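Local coordinates for fiber protein 2 (PDB 2BZV), which probably forms the trimeric spikes at the vertices of the adenovirus capsid that first attach the virion to host cells, the present piece being its receptor-binding knob, at residues Asn27-Glu32 with Ala86-Thr91; Ile133-Val138 with Phe148-Ser153; Arg63-Asn68 with Lys158-Pro163. All blocks are in the same frame, centred on the assembly; numbering follows the deposited sequence. Where two conformers were deposited one is given.

Interaction 1 (Asn27-Glu32 with Ala86-Thr91); sequences NCSIYE and ALESST
Asn27 and Cys28 run beside Ala86, Leu87 and Glu88 as two loop segments of the beta-rich fibre knob, joined by a single bridge, Cys28 with Leu87. Opposite Ala36, at the start of strand 36-45, Asn27 and Cys28 together form a classic beta bulge. Two backbone bonds hold the pair: Glu88 N to Asn27 O at 2.8 Å, nearly straight at 175°, and the more bent Ser29 N to Ala86 O at 2.9 Å.

The tight side is built round the buried Asn27. With chi1 at 67° its CG sits between the backbone N and the carbonyl carbon, and the amide lies alongside Leu87, so that Leu87 CD1 lies 3.6 Å from Asn27 ND2. Asn27 OD1 accepts from Leu38 N of strand 36-45 and Asn27 ND2 donates to Thr91 OG1, two bonds which together fix the amide's rotation. Leu87 continues inward onto Leu38, Leu74 and Trp92.

Toward solvent the fit is looser. Ser29 OG is hydrogen-bonded to Gln34 N and lies 2.7 Å from a water that also reaches Ala86 O, while Glu88 is exposed and modelled in two conformers. Glu88 O accepts from both Thr91 N and Thr91 OG1. That same Thr91 OG1 accepts the hydrogen bond from Asn27 ND2 at 3.2 Å, from 18° out of the amide plane.

Interaction 2 (Ile133-Val138 with Phe148-Ser153); sequences ITFSVV and FTFKWS
Phe135 carries its CG trans to the backbone N (chi1 167°), whereas Trp152 and Phe150 turn theirs trans to the carbonyl carbon, and these choices lay Phe135 alongside both of the other rings, pointing the same way. Phe135 CD1 stands over one face of the indole, 3.4 Å from Trp152 NE1. The Phe135 ring and the five-membered ring of Trp152 are inclined at 51°, their centroids 5.2 Å apart. At the far end of the phenyl group, Phe135 CZ comes within 3.8 Å of Phe150 CD1. Val137 extends the row: its CG2, trans to the backbone N, presses on Phe150 CE1 at 3.6 Å.

All of this belongs to one face of an antiparallel beta hairpin, strands 135-139 and 146-153, whose segments 135-138 and 148-153 run at 166° to each other, 4.7 Å apart at closest. Phe135 with Trp152 and Val137 with Phe150 are the non-hydrogen-bonded pairs, and Phe135, Phe150 and Trp152 reach Ile53 of strand 48-57 in the other sheet of the knob. Strand 69-76 flanks 146-153 on its second edge.

The hydrogen-bonded pairs, Ser136 with Lys151 and Val138 with Thr149, direct side chains to the other face. Each makes two backbone bonds; Ser136 N to Lys151 O measures 2.9 Å. Here water joins the strands, one molecule donating to Thr149 O while hydrogen-bonded to Ser136 OG. Where the hairpin opens, Ser153 N still donates to Thr134 O, but Thr134 N donates instead to a side-chain oxygen, Ser153 OG, at 2.7 Å.

Interaction 3 (Arg63-Asn68 with Lys158-Pro163); sequences REMHDN and KPFHPP
Arg63, Met65 and Pro159 bury the most surface where two irregular loops of the knob meet, one leading from strand 48-57 to strand 69-76 and the other from 146-153 to 165-170. The contact divides into an outer part, in which a guanidinium lies over a proline ring, and an inner part, a Met-aromatic contact between Met65 and Phe160.

In the outer part the Arg63 side chain starts away from Pro159 and then folds back. CG lies trans to the carbonyl carbon, and further bends at chi2 and chi3 (-56° and -55°) return the flat group to the proline. Pro159 CB sits over the centre of one guanidinium face, 3.6 Å from Arg63 CZ. Since this approach is across the face, the N-H groups remain directed outward in the guanidinium plane, and NH1 donates to Gly57 O at the end of strand 48-57. The backbones are closest here too, with the CA atoms of Arg63 and Pro159 only 3.8 Å apart. Arg63 O approaches Pro159 N, but the tertiary amide nitrogen of the proline carries no hydrogen, and the meeting is one of packing.

Between segments 63-68 and 158-163 one hydrogen bond passes, Met65 N to Lys158 O at 2.9 Å. It is nearly straight at the hydrogen, yet the donor stands 41° above the carbonyl plane and so misses a lone-pair direction. Beyond it Met65 bends inward, its CG resting 3.9 Å from Phe160 CB, and both side chains also touch Ala154 and Leu70. Phe160 is held by backbone bonds to Gly57 and Leu62. Pro162 CD lies over the centre of one face of its ring, and Met65 SD approaches obliquely, 5.4 Å from the Phe160 ring centroid.

In the fold
From the N terminus, 27-32 comes first, and interaction 1 closes at 86-91 after strands 36-45, 48-57 and 69-76, joining the loop before 36-45 to the one after 69-76. Within that span interaction 3 opens at 63-68 and closes only at 158-163, so these two cross; it joins the loops after 48-57 and after 146-153. Interaction 2, nested inside interaction 3 and in series with interaction 1, pairs two strands of one sheet and closes the short turn between 135-139 and 146-153. Interaction 3 touches both others: Tyr31 OH lies 3.3 Å from Met65 CE, and Trp152 CD1 lies 3.5 Å from Pro162 CG. Interactions 1 and 2 do not touch, their centres being about 17 Å apart.

Interaction 1 (Asn27-Glu32 with Ala86-Thr91)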
# COMPACT_ATOMS: atom_id res chain seq x y z
N ASN A 27 3.80 0.64 26.06
CA ASN A 27 4.32 -0.69 25.78
C ASN A 27 5.69 -0.63 25.12
O ASN A 27 6.13 -1.63 24.54
CB ASN A 27 3.35 -1.46 24.89
CG ASN A 27 3.23 -0.86 23.49
OD1 ASN A 27 3.54 0.33 23.30
ND2 ASN A 27 2.78 -1.65 22.52
N CYS A 28 6.38 0.51 25.23
CA CYS A 28 7.65 0.66 24.55
C CYS A 28 8.56 1.50 25.44
O CYS A 28 8.10 2.43 26.09
CB CYS A 28 7.39 1.33 23.19
SG CYS A 28 8.83 1.46 22.11
N SER A 29 9.84 1.15 25.45
CA SER A 29 10.83 1.80 26.31
C SER A 29 12.00 2.32 25.48
O SER A 29 12.83 1.53 25.03
CB SER A 29 11.35 0.78 27.33
OG SER A 29 10.28 0.30 28.14
N ILE A 30 12.03 3.63 25.24
CA ILE A 30 13.07 4.23 24.39
C ILE A 30 14.21 4.77 25.25
O ILE A 30 15.35 4.37 25.06
CB ILE A 30 12.48 5.34 23.51
CG1 ILE A 30 11.35 4.81 22.61
CG2 ILE A 30 13.60 5.99 22.69
CD1 ILE A 30 11.81 3.76 21.60
N TYR A 31 13.89 5.66 26.18
CA TYR A 31 14.90 6.25 27.08
C TYR A 31 14.72 5.77 28.51
O TYR A 31 15.69 5.70 29.26
CB TYR A 31 14.81 7.76 27.09
CG TYR A 31 15.01 8.46 25.78
CD1 TYR A 31 16.12 8.20 24.98
CD2 TYR A 31 14.10 9.42 25.36
CE1 TYR A 31 16.30 8.87 23.78
CE2 TYR A 31 14.27 10.10 24.17
CZ TYR A 31 15.36 9.82 23.37
OH TYR A 31 15.52 10.50 22.18
N GLU A 32 13.48 5.51 28.90
CA GLU A 32 13.17 4.97 30.22
C GLU A 32 12.03 3.99 30.07
O GLU A 32 11.40 3.90 29.01
CB GLU A 32 12.83 6.06 31.23
CG GLU A 32 11.59 6.87 30.89
CD GLU A 32 11.31 7.95 31.93
OE1 GLU A 32 11.91 9.04 31.86
OE2 GLU A 32 10.47 7.71 32.82
N ALA A 86 12.87 -3.12 22.84
CA ALA A 86 12.15 -2.00 23.44
C ALA A 86 10.64 -2.22 23.51
O ALA A 86 9.97 -1.53 24.28
CB ALA A 86 12.44 -0.72 22.68
N LEU A 87 10.10 -3.11 22.68
CA LEU A 87 8.66 -3.39 22.67
C LEU A 87 8.34 -4.46 23.69
O LEU A 87 8.95 -5.52 23.71
CB LEU A 87 8.27 -3.91 21.28
CG LEU A 87 6.82 -4.38 21.11
CD1 LEU A 87 5.80 -3.29 21.43
CD2 LEU A 87 6.62 -4.91 19.69
N GLU A 88 7.31 -4.21 24.50
CA GLU A 88 6.80 -5.20 25.45
C GLU A 88 6.29 -6.42 24.67
O GLU A 88 5.28 -6.32 23.96
CB GLU A 88 5.69 -4.54 26.30
CG GLU A 88 4.85 -5.42 27.25
CD GLU A 88 3.85 -4.63 28.11
OE1 GLU A 88 6.99 -5.40 28.75
OE2 GLU A 88 7.94 -3.42 28.89
N SER A 89 6.95 -7.57 24.82
CA SER A 89 6.59 -8.72 23.98
C SER A 89 5.17 -9.23 24.23
O SER A 89 4.54 -9.77 23.32
CB SER A 89 7.58 -9.87 24.15
OG SER A 89 7.51 -10.36 25.48
N SER A 90 4.63 -9.03 25.43
CA SER A 90 3.27 -9.48 25.70
C SER A 90 2.23 -8.71 24.89
O SER A 90 1.09 -9.14 24.83
CB SER A 90 2.95 -9.37 27.20
OG SER A 90 2.88 -8.01 27.58
N THR A 91 2.60 -7.60 24.28
CA THR A 91 1.66 -6.86 23.43
C THR A 91 1.80 -7.23 21.95
O THR A 91 0.99 -6.77 21.14
CB THR A 91 1.76 -5.33 23.59
OG1 THR A 91 3.00 -4.84 23.04
CG2 THR A 91 1.64 -4.92 25.06
O HOH W 1 8.83 -1.63 26.97

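Interaction 2 (Ile133-Val138 with Phe148-Ser153)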
# COMPACT_ATOMS: atom_id res chain seq x y z
N ILE A 133 9.41 15.70 8.27
CA ILE A 133 9.75 14.53 9.07
C ILE A 133 10.12 13.36 8.16
O ILE A 133 9.35 13.06 7.24
CB ILE A 133 8.58 14.15 10.01
CG1 ILE A 133 8.26 15.34 10.92
CG2 ILE A 133 8.91 12.88 10.80
CD1 ILE A 133 7.27 15.09 12.04
N THR A 134 11.27 12.72 8.43
CA THR A 134 11.72 11.57 7.65
C THR A 134 11.41 10.27 8.39
O THR A 134 11.36 10.23 9.62
CB THR A 134 13.23 11.60 7.33
OG1 THR A 134 13.97 11.49 8.56
CG2 THR A 134 13.63 12.88 6.63
N PHE A 135 11.20 9.20 7.63
CA PHE A 135 10.99 7.85 8.16
C PHE A 135 11.74 6.89 7.27
O PHE A 135 11.75 7.06 6.05
CB PHE A 135 9.50 7.48 8.13
CG PHE A 135 9.22 6.01 8.34
CD1 PHE A 135 9.25 5.49 9.63
CD2 PHE A 135 8.93 5.15 7.29
CE1 PHE A 135 8.99 4.14 9.87
CE2 PHE A 135 8.68 3.80 7.53
CZ PHE A 135 8.70 3.29 8.81
N SER A 136 12.36 5.89 7.87
CA SER A 136 12.92 4.80 7.10
C SER A 136 12.74 3.48 7.83
O SER A 136 12.64 3.46 9.06
CB SER A 136 14.40 5.03 6.79
OG SER A 136 15.15 5.06 7.99
N VAL A 137 12.74 2.41 7.05
CA VAL A 137 12.78 1.06 7.60
C VAL A 137 13.87 0.29 6.85
O VAL A 137 13.94 0.35 5.62
CB VAL A 137 11.40 0.35 7.54
CG1 VAL A 137 10.81 0.33 6.13
CG2 VAL A 137 11.51 -1.05 8.12
N VAL A 138 14.74 -0.36 7.63
CA VAL A 138 15.76 -1.25 7.08
C VAL A 138 15.50 -2.64 7.59
O VAL A 138 15.14 -2.84 8.76
CB VAL A 138 17.18 -0.64 7.71
CG1 VAL A 138 18.32 -1.64 7.49
CG2 VAL A 138 17.48 0.78 7.10
N PHE A 148 13.52 -5.63 11.96
CA PHE A 148 13.14 -4.32 11.42
C PHE A 148 13.90 -3.26 12.19
O PHE A 148 13.94 -3.32 13.42
CB PHE A 148 11.67 -4.00 11.65
CG PHE A 148 10.69 -4.97 11.07
CD1 PHE A 148 10.42 -4.97 9.71
CD2 PHE A 148 9.99 -5.83 11.88
CE1 PHE A 148 9.51 -5.85 9.16
CE2 PHE A 148 9.07 -6.71 11.33
CZ PHE A 148 8.84 -6.72 9.98
N THR A 149 14.45 -2.28 11.47
CA THR A 149 15.04 -1.11 12.13
C THR A 149 14.34 0.11 11.56
O THR A 149 14.47 0.41 10.38
CB THR A 149 16.56 -1.01 11.92
OG1 THR A 149 17.16 -2.23 12.38
CG2 THR A 149 17.10 0.19 12.69
N PHE A 150 13.58 0.77 12.43
CA PHE A 150 12.83 1.96 12.06
C PHE A 150 13.61 3.19 12.50
O PHE A 150 14.23 3.17 13.57
CB PHE A 150 11.49 1.95 12.78
CG PHE A 150 10.63 0.77 12.43
CD1 PHE A 150 10.02 0.68 11.19
CD2 PHE A 150 10.45 -0.26 13.35
CE1 PHE A 150 9.23 -0.43 10.86
CE2 PHE A 150 9.67 -1.35 13.03
CZ PHE A 150 9.06 -1.44 11.78
N LYS A 151 13.56 4.25 11.71
CA LYS A 151 14.19 5.50 12.10
C LYS A 151 13.27 6.66 11.73
O LYS A 151 12.74 6.70 10.61
CB LYS A 151 15.55 5.69 11.41
CG LYS A 151 16.26 6.99 11.83
CD LYS A 151 17.53 7.20 11.01
CE LYS A 151 18.10 8.60 11.16
NZ LYS A 151 19.32 8.79 10.32
N TRP A 152 13.11 7.57 12.69
CA TRP A 152 12.34 8.80 12.46
C TRP A 152 13.21 10.01 12.77
O TRP A 152 14.01 9.98 13.71
CB TRP A 152 11.16 8.87 13.41
CG TRP A 152 10.15 7.79 13.30
CD1 TRP A 152 9.00 7.83 12.57
CD2 TRP A 152 10.15 6.53 13.97
NE1 TRP A 152 8.29 6.67 12.72
CE2 TRP A 152 8.97 5.85 13.58
CE3 TRP A 152 11.03 5.90 14.85
CZ2 TRP A 152 8.66 4.57 14.05
CZ3 TRP A 152 10.71 4.63 15.32
CH2 TRP A 152 9.53 3.98 14.91
N SER A 153 12.99 11.09 12.03
CA SER A 153 13.52 12.36 12.50
C SER A 153 12.67 12.87 13.67
O SER A 153 11.55 12.39 13.91
CB SER A 153 13.57 13.40 11.38
OG SER A 153 12.28 13.59 10.82
O HOH W 2 14.49 8.91 9.29
O HOH W 3 15.89 2.69 9.39
O HOH W 4 16.84 -4.31 10.49

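Interaction 3 (Arg63-Asn68 with Lys158-Pro163)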
# COMPACT_ATOMS: atom_id res chain seq x y z
N ARG A 63 8.91 13.87 25.58
CA ARG A 63 7.99 14.99 25.54
C ARG A 63 8.68 16.31 25.20
O ARG A 63 8.03 17.31 24.95
CB ARG A 63 7.23 15.11 26.86
CG ARG A 63 6.37 13.91 27.21
CD ARG A 63 5.34 13.55 26.14
NE ARG A 63 4.48 14.69 25.79
CZ ARG A 63 3.61 14.68 24.78
NH1 ARG A 63 3.47 13.59 24.02
NH2 ARG A 63 2.88 15.76 24.54
N GLU A 64 10.01 16.30 25.20
CA GLU A 64 10.80 17.49 24.88
C GLU A 64 12.16 17.04 24.37
O GLU A 64 13.15 16.96 25.12
CB GLU A 64 10.94 18.40 26.11
CG GLU A 64 11.64 19.73 25.81
CD GLU A 64 11.57 20.72 26.95
OE1 GLU A 64 11.17 20.37 28.08
OE2 GLU A 64 11.93 21.90 26.73
N MET A 65 12.20 16.72 23.08
CA MET A 65 13.36 16.01 22.53
C MET A 65 14.64 16.83 22.56
O MET A 65 14.63 18.05 22.40
CB MET A 65 13.08 15.56 21.09
CG MET A 65 12.12 14.38 21.02
SD MET A 65 12.87 12.84 21.58
CE MET A 65 13.83 12.41 20.12
N HIS A 66 15.74 16.13 22.80
CA HIS A 66 17.07 16.73 22.75
C HIS A 66 17.72 16.34 21.41
O HIS A 66 18.25 17.20 20.70
CB HIS A 66 17.91 16.32 23.98
CG HIS A 66 17.37 16.70 25.34
ND1 HIS A 66 17.43 17.97 25.88
CD2 HIS A 66 16.84 15.91 26.32
CE1 HIS A 66 16.91 17.96 27.10
NE2 HIS A 66 16.55 16.72 27.39
N ASP A 67 17.68 15.05 21.04
CA ASP A 67 18.20 14.58 19.75
C ASP A 67 17.23 14.85 18.60
O ASP A 67 16.04 15.13 18.82
CB ASP A 67 18.47 13.07 19.82
CG ASP A 67 19.59 12.69 20.77
OD1 ASP A 67 20.52 13.48 21.02
OD2 ASP A 67 19.57 11.53 21.25
N ASN A 68 17.73 14.76 17.36
CA ASN A 68 16.87 15.03 16.21
C ASN A 68 16.56 13.78 15.38
O ASN A 68 16.12 13.89 14.24
CB ASN A 68 17.46 16.13 15.32
CG ASN A 68 18.72 15.67 14.64
OD1 ASN A 68 19.24 14.61 14.95
ND2 ASN A 68 19.23 16.47 13.71
N LYS A 158 10.49 19.57 21.12
CA LYS A 158 9.09 19.20 20.99
C LYS A 158 8.86 17.75 21.36
O LYS A 158 9.81 16.96 21.39
CB LYS A 158 8.63 19.42 19.55
CG LYS A 158 8.92 20.84 19.08
CD LYS A 158 7.74 21.45 18.37
CE LYS A 158 8.03 22.87 17.91
NZ LYS A 158 8.29 23.77 19.06
N PRO A 159 7.61 17.38 21.65
CA PRO A 159 7.33 15.97 21.89
C PRO A 159 7.58 15.11 20.65
O PRO A 159 7.40 15.57 19.52
CB PRO A 159 5.84 15.94 22.23
CG PRO A 159 5.43 17.34 22.42
CD PRO A 159 6.42 18.23 21.77
N PHE A 160 7.99 13.88 20.88
CA PHE A 160 8.19 12.91 19.81
C PHE A 160 6.86 12.23 19.49
O PHE A 160 6.33 11.46 20.29
CB PHE A 160 9.23 11.87 20.23
CG PHE A 160 9.53 10.88 19.14
CD1 PHE A 160 10.19 11.29 17.99
CD2 PHE A 160 9.14 9.55 19.25
CE1 PHE A 160 10.48 10.39 16.97
CE2 PHE A 160 9.43 8.64 18.24
CZ PHE A 160 10.09 9.07 17.10
N HIS A 161 6.32 12.52 18.32
CA HIS A 161 5.10 11.91 17.88
C HIS A 161 4.95 12.07 16.37
O HIS A 161 4.18 12.88 15.85
CB HIS A 161 3.93 12.42 18.70
CG HIS A 161 2.53 11.91 18.50
ND1 HIS A 161 2.33 10.60 18.10
CD2 HIS A 161 1.30 12.39 18.79
CE1 HIS A 161 1.04 10.32 18.11
NE2 HIS A 161 0.39 11.40 18.53
N PRO A 162 5.75 11.30 15.63
CA PRO A 162 5.78 11.42 14.18
C PRO A 162 4.49 10.95 13.55
O PRO A 162 3.75 10.19 14.16
CB PRO A 162 6.93 10.48 13.76
CG PRO A 162 7.32 9.72 14.94
CD PRO A 162 6.67 10.27 16.15
N PRO A 163 4.21 11.39 12.32
CA PRO A 163 3.04 10.89 11.62
C PRO A 163 3.13 9.38 11.40
O PRO A 163 4.23 8.82 11.30
CB PRO A 163 3.08 11.63 10.27
CG PRO A 163 4.30 12.44 10.23
CD PRO A 163 5.01 12.34 11.53